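Local coordinates for NAD-dependent epimerase/dehydratase domain-containing protein (Ruegeria pomeroyi DSS-3, PDB 3IUS) that is of unknown function but probably binds NAD through a Rossmann-type domain of the atypical short-chain dehydrogenase/reductase kind, at residues 153-158 against 275-280. Sequence-based numbering, arbitrary orientation.
Sequences GIYGPG and VGLEAL
The Tyr155 ring meets helix 273-282 along one edge: Gly276 and a methyl of Leu280 lie near the ring plane, whereas Leu277 comes in obliquely. Arg182 forms a cation-pi contact with the same ring, His184 meets it edge-to-face, and Tyr270 also touches this side chain. In the conformer described here, one of two modelled for Leu280, CD1 of Tyr155 sits 3.7 Å from CD2 of Leu280. One atom further out, Tyr155 CE1 lies 3.9 Å from CD1 of Leu277, whose side chain crosses that of the tyrosine at about a right angle. The phenol oxygen reaches the helix backbone, with Tyr155 OH 3.3 Å from CA of Gly276. A CB on Gly276 would point at this hydroxyl and clash with it, so the glycine makes room for the end of the ring. Tyr155 CG falls between the backbone N and the carbonyl carbon (chi1 80°), and from there the ring extends from the strand to the helix. Strand 146-155 belongs to the parallel sheet of the Rossmann-type fold expected of the epimerase/dehydratase family; here its C-terminal end and the loop that follows meet a helix close to the C-terminus of the chain. In that conformer, CD2 of Leu280 also packs on the backbone, 3.6 Å from the carbonyl O of Gly156. The backbone angles of Gly156 (phi 160°, psi -169°) call for glycine. No hydrogen bond joins the two segments, and apolar contact dominates. A serine in place of Tyr155 would probably leave a gap beside Leu277 and Leu280 and deprive Arg182 of its aromatic partner. Leu277 extends the packing to Val218, Tyr221 and Leu225 of helix 215-226, while Leu280 also touches Phe162 and His184.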
ATOM      1  N   GLY A 153      -2.889  -4.392   4.026  1.00 15.34           N
ATOM      2  CA  GLY A 153      -1.889  -5.382   3.659  1.00 14.98           C
ATOM      3  C   GLY A 153      -2.013  -5.781   2.199  1.00 17.43           C
ATOM      4  O   GLY A 153      -3.068  -6.244   1.756  1.00 17.63           O
ATOM      5  N   ILE A 154      -0.935  -5.601   1.448  1.00 15.38           N
ATOM      6  CA  ILE A 154      -0.967  -5.802   0.003  1.00 15.52           C
ATOM      7  C   ILE A 154      -0.763  -7.259  -0.415  1.00 17.48           C
ATOM      8  O   ILE A 154       0.113  -7.951   0.112  1.00 17.30           O
ATOM      9  CB  ILE A 154       0.089  -4.925  -0.698  1.00 18.31           C
ATOM     10  CG1 ILE A 154      -0.098  -3.454  -0.306  1.00 17.15           C
ATOM     11  CG2 ILE A 154       0.008  -5.096  -2.209  1.00 16.23           C
ATOM     12  CD1 ILE A 154       1.040  -2.564  -0.738  1.00 22.45           C
ATOM     13  N   TYR A 155      -1.579  -7.717  -1.358  1.00 15.70           N
ATOM     14  CA  TYR A 155      -1.366  -9.019  -1.984  1.00 15.93           C
ATOM     15  C   TYR A 155      -1.680  -8.963  -3.473  1.00 17.31           C
ATOM     16  O   TYR A 155      -2.277  -8.000  -3.965  1.00 19.24           O
ATOM     17  CB  TYR A 155      -2.155 -10.130  -1.275  1.00 16.95           C
ATOM     18  CG  TYR A 155      -3.632 -10.229  -1.632  1.00 17.84           C
ATOM     19  CD1 TYR A 155      -4.119 -11.307  -2.364  1.00 20.23           C
ATOM     20  CD2 TYR A 155      -4.545  -9.257  -1.217  1.00 15.76           C
ATOM     21  CE1 TYR A 155      -5.468 -11.414  -2.681  1.00 17.87           C
ATOM     22  CE2 TYR A 155      -5.901  -9.357  -1.532  1.00 15.89           C
ATOM     23  CZ  TYR A 155      -6.353 -10.434  -2.271  1.00 17.99           C
ATOM     24  OH  TYR A 155      -7.694 -10.549  -2.580  1.00 18.00           O
ATOM     25  N   GLY A 156      -1.256  -9.991  -4.194  1.00 16.26           N
ATOM     26  CA  GLY A 156      -1.382  -9.998  -5.638  1.00 19.08           C
ATOM     27  C   GLY A 156      -0.443 -10.989  -6.295  1.00 21.22           C
ATOM     28  O   GLY A 156       0.169 -11.820  -5.619  1.00 21.21           O
ATOM     29  N   PRO A 157      -0.320 -10.913  -7.627  1.00 24.50           N
ATOM     30  CA  PRO A 157       0.562 -11.834  -8.350  1.00 26.22           C
ATOM     31  C   PRO A 157       1.978 -11.730  -7.801  1.00 29.52           C
ATOM     32  O   PRO A 157       2.475 -10.621  -7.626  1.00 31.04           O
ATOM     33  CB  PRO A 157       0.517 -11.307  -9.787  1.00 25.04           C
ATOM     34  CG  PRO A 157      -0.758 -10.542  -9.879  1.00 26.38           C
ATOM     35  CD  PRO A 157      -0.961  -9.935  -8.521  1.00 23.30           C
ATOM     36  N   GLY A 158       2.610 -12.864  -7.517  1.00 27.99           N
ATOM     37  CA  GLY A 158       3.971 -12.857  -7.016  1.00 32.15           C
ATOM     38  C   GLY A 158       4.025 -12.552  -5.534  1.00 33.52           C
ATOM     39  O   GLY A 158       5.055 -12.734  -4.891  1.00 34.49           O
ATOM     40  N   VAL A 275     -12.302 -14.330  -3.335  1.00 14.72           N
ATOM     41  CA  VAL A 275     -12.309 -14.141  -4.783  1.00 14.77           C
ATOM     42  C   VAL A 275     -10.918 -13.766  -5.288  1.00 14.97           C
ATOM     43  O   VAL A 275     -10.516 -14.167  -6.386  1.00 15.16           O
ATOM     44  CB  VAL A 275     -13.360 -13.104  -5.245  1.00 23.33           C
ATOM     45  CG1 VAL A 275     -14.761 -13.705  -5.167  1.00 28.74           C
ATOM     46  CG2 VAL A 275     -13.272 -11.859  -4.415  1.00 25.53           C
ATOM     47  N   GLY A 276     -10.182 -13.008  -4.480  1.00 14.94           N
ATOM     48  CA  GLY A 276      -8.808 -12.669  -4.807  1.00 15.15           C
ATOM     49  C   GLY A 276      -7.924 -13.908  -4.880  1.00 16.90           C
ATOM     50  O   GLY A 276      -7.139 -14.079  -5.815  1.00 16.75           O
ATOM     51  N   LEU A 277      -8.050 -14.776  -3.887  1.00 16.40           N
ATOM     52  CA  LEU A 277      -7.245 -15.996  -3.837  1.00 15.83           C
ATOM     53  C   LEU A 277      -7.561 -16.988  -4.954  1.00 18.09           C
ATOM     54  O   LEU A 277      -6.661 -17.643  -5.488  1.00 17.95           O
ATOM     55  CB  LEU A 277      -7.365 -16.686  -2.471  1.00 20.68           C
ATOM     56  CG  LEU A 277      -6.207 -16.468  -1.493  1.00 23.76           C
ATOM     57  CD1 LEU A 277      -5.937 -15.002  -1.331  1.00 16.53           C
ATOM     58  CD2 LEU A 277      -6.463 -17.119  -0.132  1.00 17.39           C
ATOM     59  N   GLU A 278      -8.838 -17.119  -5.291  1.00 15.82           N
ATOM     60  CA  GLU A 278      -9.235 -18.018  -6.364  1.00 15.96           C
ATOM     61  C   GLU A 278      -8.634 -17.567  -7.694  1.00 16.08           C
ATOM     62  O   GLU A 278      -8.158 -18.387  -8.474  1.00 16.59           O
ATOM     63  CB  GLU A 278     -10.758 -18.118  -6.447  1.00 15.72           C
ATOM     64  CG  GLU A 278     -11.390 -18.589  -5.147  1.00 44.89           C
ATOM     65  CD  GLU A 278     -12.899 -18.702  -5.223  1.00 48.04           C
ATOM     66  OE1 GLU A 278     -13.390 -19.697  -5.799  1.00 54.56           O
ATOM     67  OE2 GLU A 278     -13.590 -17.804  -4.693  1.00 39.68           O
ATOM     68  N   ALA A 279      -8.653 -16.256  -7.939  1.00 15.89           N
ATOM     69  CA  ALA A 279      -8.054 -15.692  -9.144  1.00 19.60           C
ATOM     70  C   ALA A 279      -6.532 -15.823  -9.165  1.00 17.74           C
ATOM     71  O   ALA A 279      -5.943 -16.118 -10.203  1.00 16.56           O
ATOM     72  CB  ALA A 279      -8.453 -14.224  -9.298  1.00 15.73           C
ATOM     73  N   LEU A 280      -5.898 -15.585  -8.018  1.00 18.69           N
ATOM     74  CA  LEU A 280      -4.447 -15.685  -7.905  0.50 19.65           C
ATOM     75  C   LEU A 280      -3.957 -17.094  -8.200  1.00 16.97           C
ATOM     76  O   LEU A 280      -2.953 -17.282  -8.889  1.00 17.27           O
ATOM     77  CB  LEU A 280      -3.976 -15.258  -6.514  0.50 20.45           C
ATOM     78  CG  LEU A 280      -3.395 -13.847  -6.415  0.50 24.35           C
ATOM     79  CD1 LEU A 280      -4.425 -12.826  -6.844  0.50 27.75           C
ATOM     80  CD2 LEU A 280      -2.889 -13.552  -5.007  0.50 22.12           C
TER